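SAM dependent methyltransferase (Aquifex aeolicus, PDB 3DH0) binds S-adenosylmethionine and probably transfers its methyl group to an acceptor, as related Rossmann-fold methyltransferases do. Local coordinates at residues 10-15 and 46-51; 66-71 and 93-98; 114-119 and 139-144. One frame throughout, in Å; residues are numbered along the deposited sequence.

Contact 1. Residues 10-15 and 46-51; sequences SKIKKL and TGAGFY. With SAM (S-adenosylmethionine), chain C.
I12 and L15 meet A48 through apolar contact. The methyl CB of A48 is shared by both. I12 CG1 lies 3.8 Å from A48 CB. This CG1 points away from the backbone N of I12, beside the carbonyl carbon (chi1 -162°), and CD1 ends near A48 CA and the carbonyl of G47. L15 meets the same methyl with its first carbon, L15 CB being 3.8 Å from A48 CB. Its CG stands opposite its own carbonyl carbon (chi1 -59°), and this carries the two methyls over to the ligand. L15 CD2 is 3.6 Å from CB of SAM, in the methionine part. The other methyl, L15 CD1, is 4.4 Å from G47 CA.

Residues 46-51 form the glycine-rich loop after the first strand of the Rossmann-like methyltransferase fold, here strand 40-43. This is the first sequence motif of the class, and it runs along the cofactor. T46 to G49 make a type II' beta turn, closed by G49 N to T46 O at 2.7 Å. G47 and G49 both have positive phi angles. G47 CA comes within 3.8 Å of the ribose O3' of SAM.

No hydrogen bond joins the two segments. The nearest approach of a polar atom is L15 O, 3.3 Å from F50 CB and oblique to the ring. F50 CB is also 3.4 Å from the carboxylate OXT of SAM. G47 N is held from elsewhere, by the carboxylate of D69, and T46 OG1 by D43.

Among the aromatic groups, F50 CD2 sits over the centre of the Y51 ring. F24 meets Y51 with its ring nearly parallel. R20, which binds SAM, packs on F50. On the side of helix 72-85, I12 and A48 both touch Y77.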
loop_
_atom_site.group_PDB
_atom_site.type_symbol
_atom_site.label_atom_id
_atom_site.label_comp_id
_atom_site.label_asym_id
_atom_site.label_seq_id
_atom_site.Cartn_x
_atom_site.Cartn_y
_atom_site.Cartn_z
ATOM N N SER A 10 8.728 -7.370 -15.824
ATOM C CA SER A 10 9.706 -8.453 -15.949
ATOM C C SER A 10 10.689 -8.533 -14.777
ATOM O O SER A 10 11.519 -9.438 -14.717
ATOM C CB SER A 10 10.476 -8.344 -17.272
ATOM O OG SER A 10 11.396 -7.269 -17.251
ATOM N N LYS A 11 10.580 -7.587 -13.849
ATOM C CA LYS A 11 11.444 -7.549 -12.675
ATOM C C LYS A 11 10.669 -7.959 -11.427
ATOM O O LYS A 11 11.183 -7.868 -10.316
ATOM C CB LYS A 11 11.985 -6.134 -12.454
ATOM C CG LYS A 11 13.040 -5.650 -13.430
ATOM C CD LYS A 11 13.458 -4.230 -13.070
ATOM C CE LYS A 11 14.786 -3.846 -13.712
ATOM N NZ LYS A 11 14.741 -3.933 -15.191
ATOM N N ILE A 12 9.435 -8.409 -11.614
ATOM C CA ILE A 12 8.568 -8.783 -10.499
ATOM C C ILE A 12 9.161 -9.650 -9.387
ATOM O O ILE A 12 8.741 -9.550 -8.235
ATOM C CB ILE A 12 7.286 -9.478 -10.996
ATOM C CG1 ILE A 12 6.234 -9.447 -9.888
ATOM C CG2 ILE A 12 7.583 -10.923 -11.384
ATOM C CD1 ILE A 12 4.841 -9.678 -10.379
ATOM N N LYS A 13 10.127 -10.495 -9.720
ATOM C CA LYS A 13 10.734 -11.358 -8.722
ATOM C C LYS A 13 11.449 -10.516 -7.678
ATOM O O LYS A 13 11.734 -10.982 -6.576
ATOM C CB LYS A 13 11.716 -12.316 -9.390
ATOM C CG LYS A 13 11.452 -13.769 -9.093
ATOM C CD LYS A 13 10.108 -14.202 -9.612
ATOM C CE LYS A 13 9.728 -15.555 -9.031
ATOM N NZ LYS A 13 9.680 -15.524 -7.539
ATOM N N LYS A 14 11.750 -9.272 -8.036
ATOM C CA LYS A 14 12.412 -8.361 -7.118
ATOM C C LYS A 14 11.416 -7.926 -6.052
ATOM O O LYS A 14 11.793 -7.427 -4.997
ATOM C CB LYS A 14 12.929 -7.131 -7.859
ATOM C CG LYS A 14 14.365 -7.206 -8.333
ATOM C CD LYS A 14 14.765 -5.859 -8.945
ATOM C CE LYS A 14 16.233 -5.816 -9.388
ATOM N NZ LYS A 14 16.553 -4.715 -10.377
ATOM N N LEU A 15 10.135 -8.112 -6.340
ATOM C CA LEU A 15 9.097 -7.747 -5.395
ATOM C C LEU A 15 8.716 -8.955 -4.531
ATOM O O LEU A 15 8.176 -8.809 -3.442
ATOM C CB LEU A 15 7.877 -7.231 -6.154
ATOM C CG LEU A 15 8.105 -6.014 -7.063
ATOM C CD1 LEU A 15 6.860 -5.758 -7.928
ATOM C CD2 LEU A 15 8.460 -4.796 -6.211
ATOM N N THR A 46 -0.324 -3.652 -5.132
ATOM C CA THR A 46 -0.119 -5.009 -4.669
ATOM C C THR A 46 1.085 -5.712 -5.298
ATOM O O THR A 46 1.712 -6.553 -4.662
ATOM C CB THR A 46 -1.384 -5.843 -4.866
ATOM O OG1 THR A 46 -1.378 -6.919 -3.929
ATOM C CG2 THR A 46 -1.444 -6.408 -6.267
ATOM N N GLY A 47 1.405 -5.361 -6.536
ATOM C CA GLY A 47 2.543 -5.954 -7.214
ATOM C C GLY A 47 2.582 -7.470 -7.241
ATOM O O GLY A 47 1.744 -8.114 -7.861
ATOM N N ALA A 48 3.575 -8.047 -6.576
ATOM C CA ALA A 48 3.706 -9.495 -6.521
ATOM C C ALA A 48 2.817 -10.083 -5.416
ATOM O O ALA A 48 2.597 -11.283 -5.360
ATOM C CB ALA A 48 5.169 -9.868 -6.282
ATOM N N GLY A 49 2.308 -9.216 -4.548
ATOM C CA GLY A 49 1.466 -9.649 -3.451
ATOM C C GLY A 49 2.320 -10.061 -2.272
ATOM O O GLY A 49 1.912 -10.890 -1.461
ATOM N N PHE A 50 3.511 -9.468 -2.184
ATOM C CA PHE A 50 4.471 -9.768 -1.132
ATOM C C PHE A 50 3.923 -9.605 0.274
ATOM O O PHE A 50 3.966 -10.540 1.059
ATOM C CB PHE A 50 5.719 -8.906 -1.290
ATOM C CG PHE A 50 6.785 -9.212 -0.287
ATOM C CD1 PHE A 50 7.466 -10.427 -0.328
ATOM C CD2 PHE A 50 7.084 -8.310 0.730
ATOM C CE1 PHE A 50 8.432 -10.742 0.635
ATOM C CE2 PHE A 50 8.049 -8.612 1.701
ATOM C CZ PHE A 50 8.723 -9.832 1.653
ATOM N N TYR A 51 3.414 -8.422 0.597
ATOM C CA TYR A 51 2.854 -8.172 1.921
ATOM C C TYR A 51 1.452 -8.750 2.147
ATOM O O TYR A 51 0.907 -8.639 3.232
ATOM C CB TYR A 51 2.832 -6.672 2.197
ATOM C CG TYR A 51 4.203 -6.066 2.299
ATOM C CD1 TYR A 51 5.053 -6.396 3.349
ATOM C CD2 TYR A 51 4.667 -5.181 1.338
ATOM C CE1 TYR A 51 6.331 -5.861 3.433
ATOM C CE2 TYR A 51 5.955 -4.641 1.419
ATOM C CZ TYR A 51 6.770 -4.989 2.467
ATOM O OH TYR A 51 8.032 -4.486 2.558
HETATM N N SAM C . 3.949 -2.958 -2.806
HETATM C CA SAM C . 4.575 -4.115 -3.516
HETATM C C SAM C . 5.370 -4.962 -2.548
HETATM O O SAM C . 5.416 -4.620 -1.366
HETATM O OXT SAM C . 5.940 -5.984 -3.052
HETATM C CB SAM C . 5.492 -3.606 -4.623
HETATM C CG SAM C . 4.805 -2.531 -5.363
HETATM S SD SAM C . 5.623 -1.696 -6.750
HETATM C CE SAM C . 6.897 -0.734 -5.932
HETATM C "C5'" SAM C . 4.392 -0.565 -7.198
HETATM C "C4'" SAM C . 3.201 -1.143 -7.933
HETATM O "O4'" SAM C . 2.322 -0.038 -8.111
HETATM C "C3'" SAM C . 3.520 -1.550 -9.385
HETATM O "O3'" SAM C . 3.398 -3.002 -9.401
HETATM C "C2'" SAM C . 2.416 -0.961 -10.242
HETATM O "O2'" SAM C . 1.811 -1.764 -11.232
HETATM C "C1'" SAM C . 1.487 -0.342 -9.151
HETATM N N9 SAM C . 0.802 0.893 -9.478
HETATM C C8 SAM C . 1.267 2.044 -10.082
HETATM N N7 SAM C . 0.362 2.964 -10.196
HETATM C C5 SAM C . -0.781 2.395 -9.635
HETATM C C6 SAM C . -2.106 2.881 -9.441
HETATM N N6 SAM C . -2.478 4.118 -9.836
HETATM N N1 SAM C . -3.032 2.045 -8.830
HETATM C C2 SAM C . -2.617 0.812 -8.451
HETATM N N3 SAM C . -1.403 0.268 -8.586
HETATM C C4 SAM C . -0.524 1.117 -9.187
#

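Contact 2. Residues 66-71 and 93-98; sequences YAIDVQ and LKSEEN. With SAM (S-adenosylmethionine), chain C.
V70 and E97 touch each other and share the adenine of SAM. V70 lies over one face of the base, its CG1 3.4 Å from C6 of SAM. L119 CD2 lies on the opposite face, near N6. E97 takes the amino group: its backbone O accepts from N6 of SAM at 3.1 Å, and its OE2 adds a weak bond. The E97 carboxylate is also bound to K6. The D69 carboxylate takes the ribose, OD1 accepting from O2' and OD2 from O3'. OD1 also accepts Q71 N on its anti side at 3.1 Å, which makes an Asx turn and fixes the group. The Y66 ring meets L93 CD1 obliquely, the two side chains running side by side.

The two strands are parallel neighbours, though the segments diverge by 57°. Two backbone hydrogen bonds join them, L93 N to A67 O at 2.9 Å and S95 N to D69 O at 3.0 Å. K94, between these donors, bends at chi2 and chi4 and brings NZ to V70 O (3.0 Å) and S95 O.

Strand 64-69, helix 72-85 and strand 90-94 form a right-handed beta-alpha-beta crossover. Strand 90-94 is outermost in the sheet, and strand 40-43 flanks 64-69 on its other side.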
loop_
_atom_site.group_PDB
_atom_site.type_symbol
_atom_site.label_atom_id
_atom_site.label_comp_id
_atom_site.label_asym_id
_atom_site.label_seq_id
_atom_site.Cartn_x
_atom_site.Cartn_y
_atom_site.Cartn_z
ATOM N N TYR A 66 -8.414 -6.295 -0.227
ATOM C CA TYR A 66 -8.558 -6.016 -1.646
ATOM C C TYR A 66 -7.188 -5.614 -2.143
ATOM O O TYR A 66 -6.651 -4.595 -1.729
ATOM C CB TYR A 66 -9.541 -4.871 -1.898
ATOM C CG TYR A 66 -10.979 -5.228 -1.633
ATOM C CD1 TYR A 66 -11.659 -6.108 -2.470
ATOM C CD2 TYR A 66 -11.648 -4.713 -0.524
ATOM C CE1 TYR A 66 -12.957 -6.469 -2.208
ATOM C CE2 TYR A 66 -12.946 -5.072 -0.254
ATOM C CZ TYR A 66 -13.592 -5.951 -1.098
ATOM O OH TYR A 66 -14.871 -6.331 -0.824
ATOM N N ALA A 67 -6.625 -6.423 -3.027
ATOM C CA ALA A 67 -5.311 -6.159 -3.579
ATOM C C ALA A 67 -5.431 -5.695 -5.025
ATOM O O ALA A 67 -5.644 -6.503 -5.914
ATOM C CB ALA A 67 -4.459 -7.419 -3.504
ATOM N N ILE A 68 -5.291 -4.398 -5.263
ATOM C CA ILE A 68 -5.387 -3.873 -6.616
ATOM C C ILE A 68 -4.032 -3.618 -7.251
ATOM O O ILE A 68 -3.003 -3.711 -6.610
ATOM C CB ILE A 68 -6.178 -2.561 -6.651
ATOM C CG1 ILE A 68 -5.556 -1.566 -5.667
ATOM C CG2 ILE A 68 -7.649 -2.824 -6.346
ATOM C CD1 ILE A 68 -6.150 -0.164 -5.715
ATOM N N ASP A 69 -4.049 -3.303 -8.533
ATOM C CA ASP A 69 -2.839 -3.019 -9.274
ATOM C C ASP A 69 -3.218 -2.750 -10.716
ATOM O O ASP A 69 -3.956 -3.522 -11.320
ATOM C CB ASP A 69 -1.873 -4.194 -9.203
ATOM C CG ASP A 69 -0.439 -3.777 -9.469
ATOM O OD1 ASP A 69 -0.188 -3.154 -10.518
ATOM O OD2 ASP A 69 0.436 -4.063 -8.633
ATOM N N VAL A 70 -2.707 -1.647 -11.257
ATOM C CA VAL A 70 -2.977 -1.240 -12.634
ATOM C C VAL A 70 -2.415 -2.191 -13.677
ATOM O O VAL A 70 -2.908 -2.220 -14.794
ATOM C CB VAL A 70 -2.401 0.154 -12.952
ATOM C CG1 VAL A 70 -3.155 1.237 -12.185
ATOM C CG2 VAL A 70 -0.916 0.186 -12.628
ATOM N N GLN A 71 -1.386 -2.961 -13.327
ATOM C CA GLN A 71 -0.799 -3.892 -14.289
ATOM C C GLN A 71 -1.337 -5.314 -14.207
ATOM O O GLN A 71 -1.308 -5.950 -13.160
ATOM C CB GLN A 71 0.723 -3.882 -14.171
ATOM C CG GLN A 71 1.322 -2.573 -14.626
ATOM C CD GLN A 71 2.816 -2.649 -14.831
ATOM O OE1 GLN A 71 3.596 -2.481 -13.895
ATOM N NE2 GLN A 71 3.227 -2.911 -16.068
ATOM N N LEU A 93 -7.748 -7.645 -7.509
ATOM C CA LEU A 93 -8.438 -6.961 -8.597
ATOM C C LEU A 93 -7.574 -6.116 -9.546
ATOM O O LEU A 93 -6.540 -5.562 -9.164
ATOM C CB LEU A 93 -9.543 -6.068 -8.012
ATOM C CG LEU A 93 -10.573 -6.668 -7.041
ATOM C CD1 LEU A 93 -11.512 -5.582 -6.543
ATOM C CD2 LEU A 93 -11.359 -7.762 -7.722
ATOM N N LYS A 94 -8.042 -6.022 -10.790
ATOM C CA LYS A 94 -7.396 -5.240 -11.839
ATOM C C LYS A 94 -7.847 -3.783 -11.718
ATOM O O LYS A 94 -9.015 -3.461 -11.923
ATOM C CB LYS A 94 -7.778 -5.803 -13.203
ATOM C CG LYS A 94 -7.322 -4.969 -14.375
ATOM C CD LYS A 94 -5.825 -4.907 -14.464
ATOM C CE LYS A 94 -5.394 -3.979 -15.583
ATOM N NZ LYS A 94 -5.799 -2.551 -15.357
ATOM N N SER A 95 -6.908 -2.907 -11.383
ATOM C CA SER A 95 -7.186 -1.486 -11.201
ATOM C C SER A 95 -6.836 -0.621 -12.409
ATOM O O SER A 95 -6.100 -1.030 -13.310
ATOM C CB SER A 95 -6.428 -0.984 -9.963
ATOM O OG SER A 95 -6.254 0.425 -9.955
ATOM N N GLU A 96 -7.385 0.585 -12.408
ATOM C CA GLU A 96 -7.154 1.559 -13.462
ATOM C C GLU A 96 -6.489 2.721 -12.743
ATOM O O GLU A 96 -6.715 2.922 -11.562
ATOM C CB GLU A 96 -8.484 1.998 -14.070
ATOM C CG GLU A 96 -8.468 2.162 -15.573
ATOM C CD GLU A 96 -8.175 0.866 -16.306
ATOM O OE1 GLU A 96 -8.637 -0.203 -15.859
ATOM O OE2 GLU A 96 -7.490 0.920 -17.347
ATOM N N GLU A 97 -5.683 3.492 -13.455
ATOM C CA GLU A 97 -4.956 4.598 -12.849
ATOM C C GLU A 97 -5.652 5.384 -11.741
ATOM O O GLU A 97 -5.145 5.450 -10.625
ATOM C CB GLU A 97 -4.458 5.548 -13.936
ATOM C CG GLU A 97 -3.423 6.570 -13.465
ATOM C CD GLU A 97 -2.199 5.949 -12.810
ATOM O OE1 GLU A 97 -1.692 4.919 -13.311
ATOM O OE2 GLU A 97 -1.729 6.505 -11.795
ATOM N N ASN A 98 -6.801 5.984 -12.013
ATOM C CA ASN A 98 -7.458 6.753 -10.958
ATOM C C ASN A 98 -8.858 6.287 -10.627
ATOM O O ASN A 98 -9.692 7.075 -10.172
ATOM C CB ASN A 98 -7.492 8.235 -11.324
ATOM C CG ASN A 98 -6.117 8.791 -11.609
ATOM O OD1 ASN A 98 -5.749 9.000 -12.761
ATOM N ND2 ASN A 98 -5.341 9.021 -10.554
HETATM N N SAM C . 3.949 -2.958 -2.806
HETATM C CA SAM C . 4.575 -4.115 -3.516
HETATM C C SAM C . 5.370 -4.962 -2.548
HETATM O O SAM C . 5.416 -4.620 -1.366
HETATM O OXT SAM C . 5.940 -5.984 -3.052
HETATM C CB SAM C . 5.492 -3.606 -4.623
HETATM C CG SAM C . 4.805 -2.531 -5.363
HETATM S SD SAM C . 5.623 -1.696 -6.750
HETATM C CE SAM C . 6.897 -0.734 -5.932
HETATM C "C5'" SAM C . 4.392 -0.565 -7.198
HETATM C "C4'" SAM C . 3.201 -1.143 -7.933
HETATM O "O4'" SAM C . 2.322 -0.038 -8.111
HETATM C "C3'" SAM C . 3.520 -1.550 -9.385
HETATM O "O3'" SAM C . 3.398 -3.002 -9.401
HETATM C "C2'" SAM C . 2.416 -0.961 -10.242
HETATM O "O2'" SAM C . 1.811 -1.764 -11.232
HETATM C "C1'" SAM C . 1.487 -0.342 -9.151
HETATM N N9 SAM C . 0.802 0.893 -9.478
HETATM C C8 SAM C . 1.267 2.044 -10.082
HETATM N N7 SAM C . 0.362 2.964 -10.196
HETATM C C5 SAM C . -0.781 2.395 -9.635
HETATM C C6 SAM C . -2.106 2.881 -9.441
HETATM N N6 SAM C . -2.478 4.118 -9.836
HETATM N N1 SAM C . -3.032 2.045 -8.830
HETATM C C2 SAM C . -2.617 0.812 -8.451
HETATM N N3 SAM C . -1.403 0.268 -8.586
HETATM C C4 SAM C . -0.524 1.117 -9.187
#

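Contact 3. Residues 114-119 and 139-144; sequences FTFHEL and LAIIDW. With SAM (S-adenosylmethionine), chain C.
F114 N bonds to I142 O at 2.7 Å, meeting the oxygen almost head-on with a C=O...N angle of 174°. This continues the pairing of strands 107-113 and 137-144, parallel neighbours in the Rossmann-like methyltransferase sheet. Beyond F114 the chain leaves the sheet and makes a short 3-10 segment at 116-118.

The F114 ring has I142 O over one face, offset toward the rim. Its CD2 and CE2 lie over the W144 indole. The F114 ring and the five-membered ring of W144 form an oblique pair, with centroids 4.5 Å apart. F116 CB packs on I141 CG2 at 4.1 Å. Helix 161-170 closes on this apolar patch, with L168 on I141 and V164 on F116.

H117 and D143 make the side-chain hydrogen bond across the contact. H117 ND1 bonds to D143 OD2 at 2.8 Å, on the syn side of the carboxylate. Ring and carboxylate planes are 69° apart. The H117 ring gets there because its first torsion places CG between its own backbone N and carbonyl carbon. Water 1 lies beside this pair. It accepts from F116 N at 2.8 Å and lies 3.2 Å from D143 OD2.

Residues 114-119 also line the SAM pocket. F114 O lies near the methyl CE of SAM, and E118 OE2 near C5'. T115 OG1 makes a weak bond to O4' of the ribose. The other carboxylate oxygen, E118 OE1, is held by F7 N.

The second oxygen of the aspartate, D143 OD1, accepts W144 N at 2.7 Å through its anti lone pair.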
loop_
_atom_site.group_PDB
_atom_site.type_symbol
_atom_site.label_atom_id
_atom_site.label_comp_id
_atom_site.label_asym_id
_atom_site.label_seq_id
_atom_site.Cartn_x
_atom_site.Cartn_y
_atom_site.Cartn_z
ATOM N N PHE A 114 5.369 1.461 -1.057
ATOM C CA PHE A 114 6.261 1.791 -2.166
ATOM C C PHE A 114 5.545 2.053 -3.486
ATOM O O PHE A 114 6.120 1.855 -4.556
ATOM C CB PHE A 114 7.290 0.675 -2.382
ATOM C CG PHE A 114 8.108 0.366 -1.166
ATOM C CD1 PHE A 114 7.859 -0.786 -0.421
ATOM C CD2 PHE A 114 9.122 1.231 -0.760
ATOM C CE1 PHE A 114 8.603 -1.074 0.704
ATOM C CE2 PHE A 114 9.876 0.956 0.363
ATOM C CZ PHE A 114 9.620 -0.204 1.104
ATOM N N THR A 115 4.307 2.512 -3.423
ATOM C CA THR A 115 3.587 2.758 -4.651
ATOM C C THR A 115 3.170 4.216 -4.864
ATOM O O THR A 115 2.863 4.616 -5.986
ATOM C CB THR A 115 2.356 1.778 -4.756
ATOM O OG1 THR A 115 1.408 2.250 -5.730
ATOM C CG2 THR A 115 1.680 1.639 -3.420
ATOM N N PHE A 116 3.188 5.024 -3.811
ATOM C CA PHE A 116 2.780 6.417 -3.944
ATOM C C PHE A 116 3.554 7.201 -5.004
ATOM O O PHE A 116 2.959 7.895 -5.828
ATOM C CB PHE A 116 2.907 7.133 -2.612
ATOM C CG PHE A 116 2.225 8.468 -2.578
ATOM C CD1 PHE A 116 0.841 8.556 -2.450
ATOM C CD2 PHE A 116 2.964 9.639 -2.680
ATOM C CE1 PHE A 116 0.202 9.794 -2.423
ATOM C CE2 PHE A 116 2.343 10.879 -2.656
ATOM C CZ PHE A 116 0.955 10.960 -2.526
ATOM N N HIS A 117 4.878 7.103 -4.984
ATOM C CA HIS A 117 5.703 7.819 -5.956
ATOM C C HIS A 117 5.498 7.324 -7.396
ATOM O O HIS A 117 6.066 7.884 -8.329
ATOM C CB HIS A 117 7.187 7.683 -5.602
ATOM C CG HIS A 117 7.712 6.296 -5.784
ATOM N ND1 HIS A 117 7.409 5.267 -4.918
ATOM C CD2 HIS A 117 8.440 5.743 -6.788
ATOM C CE1 HIS A 117 7.922 4.140 -5.381
ATOM N NE2 HIS A 117 8.549 4.403 -6.516
ATOM N N GLU A 118 4.703 6.273 -7.577
ATOM C CA GLU A 118 4.446 5.723 -8.909
ATOM C C GLU A 118 3.125 6.206 -9.526
ATOM O O GLU A 118 2.826 5.916 -10.686
ATOM C CB GLU A 118 4.432 4.195 -8.854
ATOM C CG GLU A 118 5.750 3.558 -9.167
ATOM C CD GLU A 118 5.627 2.070 -9.400
ATOM O OE1 GLU A 118 4.744 1.659 -10.172
ATOM O OE2 GLU A 118 6.423 1.308 -8.816
ATOM N N LEU A 119 2.337 6.936 -8.748
ATOM C CA LEU A 119 1.052 7.436 -9.218
ATOM C C LEU A 119 1.150 8.550 -10.268
ATOM O O LEU A 119 1.778 9.583 -10.023
ATOM C CB LEU A 119 0.243 7.949 -8.022
ATOM C CG LEU A 119 -0.026 6.961 -6.882
ATOM C CD1 LEU A 119 -0.666 7.667 -5.694
ATOM C CD2 LEU A 119 -0.919 5.851 -7.399
ATOM N N LEU A 139 -5.053 5.733 6.660
ATOM C CA LEU A 139 -4.198 5.616 5.486
ATOM C C LEU A 139 -2.730 5.378 5.891
ATOM O O LEU A 139 -2.124 6.206 6.572
ATOM C CB LEU A 139 -4.315 6.886 4.645
ATOM C CG LEU A 139 -3.314 7.114 3.513
ATOM C CD1 LEU A 139 -3.196 5.892 2.631
ATOM C CD2 LEU A 139 -3.773 8.293 2.710
ATOM N N ALA A 140 -2.162 4.247 5.479
ATOM C CA ALA A 140 -0.775 3.931 5.809
ATOM C C ALA A 140 0.115 3.937 4.574
ATOM O O ALA A 140 0.105 2.998 3.790
ATOM C CB ALA A 140 -0.704 2.580 6.484
ATOM N N ILE A 141 0.903 4.990 4.419
ATOM C CA ILE A 141 1.788 5.110 3.267
ATOM C C ILE A 141 3.254 4.889 3.643
ATOM O O ILE A 141 3.807 5.609 4.468
ATOM C CB ILE A 141 1.619 6.504 2.614
ATOM C CG1 ILE A 141 0.153 6.704 2.233
ATOM C CG2 ILE A 141 2.521 6.637 1.410
ATOM C CD1 ILE A 141 -0.144 8.023 1.602
ATOM N N ILE A 142 3.880 3.890 3.027
ATOM C CA ILE A 142 5.282 3.569 3.305
ATOM C C ILE A 142 6.173 3.673 2.065
ATOM O O ILE A 142 5.892 3.045 1.045
ATOM C CB ILE A 142 5.414 2.133 3.893
ATOM C CG1 ILE A 142 4.700 2.057 5.244
ATOM C CG2 ILE A 142 6.882 1.755 4.051
ATOM C CD1 ILE A 142 4.858 0.729 5.963
ATOM N N ASP A 143 7.246 4.458 2.149
ATOM C CA ASP A 143 8.149 4.589 1.008
ATOM C C ASP A 143 9.625 4.858 1.326
ATOM O O ASP A 143 9.977 5.167 2.458
ATOM C CB ASP A 143 7.635 5.662 0.045
ATOM C CG ASP A 143 7.735 5.220 -1.404
ATOM O OD1 ASP A 143 8.787 4.645 -1.772
ATOM O OD2 ASP A 143 6.768 5.436 -2.171
ATOM N N TRP A 144 10.481 4.743 0.309
ATOM C CA TRP A 144 11.925 4.966 0.465
ATOM C C TRP A 144 12.236 6.404 0.812
ATOM O O TRP A 144 11.477 7.306 0.447
ATOM C CB TRP A 144 12.692 4.657 -0.821
ATOM C CG TRP A 144 12.526 3.288 -1.360
ATOM C CD1 TRP A 144 11.723 2.908 -2.394
ATOM C CD2 TRP A 144 13.214 2.112 -0.924
ATOM N NE1 TRP A 144 11.871 1.561 -2.632
ATOM C CE2 TRP A 144 12.781 1.050 -1.745
ATOM C CE3 TRP A 144 14.155 1.854 0.078
ATOM C CZ2 TRP A 144 13.266 -0.255 -1.589
ATOM C CZ3 TRP A 144 14.632 0.560 0.231
ATOM C CH2 TRP A 144 14.189 -0.476 -0.596
HETATM N N SAM C . 3.949 -2.958 -2.806
HETATM C CA SAM C . 4.575 -4.115 -3.516
HETATM C C SAM C . 5.370 -4.962 -2.548
HETATM O O SAM C . 5.416 -4.620 -1.366
HETATM O OXT SAM C . 5.940 -5.984 -3.052
HETATM C CB SAM C . 5.492 -3.606 -4.623
HETATM C CG SAM C . 4.805 -2.531 -5.363
HETATM S SD SAM C . 5.623 -1.696 -6.750
HETATM C CE SAM C . 6.897 -0.734 -5.932
HETATM C "C5'" SAM C . 4.392 -0.565 -7.198
HETATM C "C4'" SAM C . 3.201 -1.143 -7.933
HETATM O "O4'" SAM C . 2.322 -0.038 -8.111
HETATM C "C3'" SAM C . 3.520 -1.550 -9.385
HETATM O "O3'" SAM C . 3.398 -3.002 -9.401
HETATM C "C2'" SAM C . 2.416 -0.961 -10.242
HETATM O "O2'" SAM C . 1.811 -1.764 -11.232
HETATM C "C1'" SAM C . 1.487 -0.342 -9.151
HETATM N N9 SAM C . 0.802 0.893 -9.478
HETATM C C8 SAM C . 1.267 2.044 -10.082
HETATM N N7 SAM C . 0.362 2.964 -10.196
HETATM C C5 SAM C . -0.781 2.395 -9.635
HETATM C C6 SAM C . -2.106 2.881 -9.441
HETATM N N6 SAM C . -2.478 4.118 -9.836
HETATM N N1 SAM C . -3.032 2.045 -8.830
HETATM C C2 SAM C . -2.617 0.812 -8.451
HETATM N N3 SAM C . -1.403 0.268 -8.586
HETATM C C4 SAM C . -0.524 1.117 -9.187
HETATM O O HOH W 1 3.913 4.462 -1.167
#

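The three contacts come in series along the chain, each closing before the next opens. Their centres are 14 to 15 Å apart, and all three touch the one SAM molecule. Contact 1 borders the methionine part, contact 2 holds the ribose and adenine, and contact 3 borders the ligand from the next strand-end loop. Contacts 2 and 3 reach the same sheet, on strands 64-69, 90-94 and 137-144. The loop 46-51 follows strand 40-43 of that sheet. It ties to contact 2 through T46 N and I68 O. Y51 OH packs on F114 CE1, and E97 OE2 lies near L119. The pocket is built from loops at strand ends, closed by segment 10-15 on the methionine side.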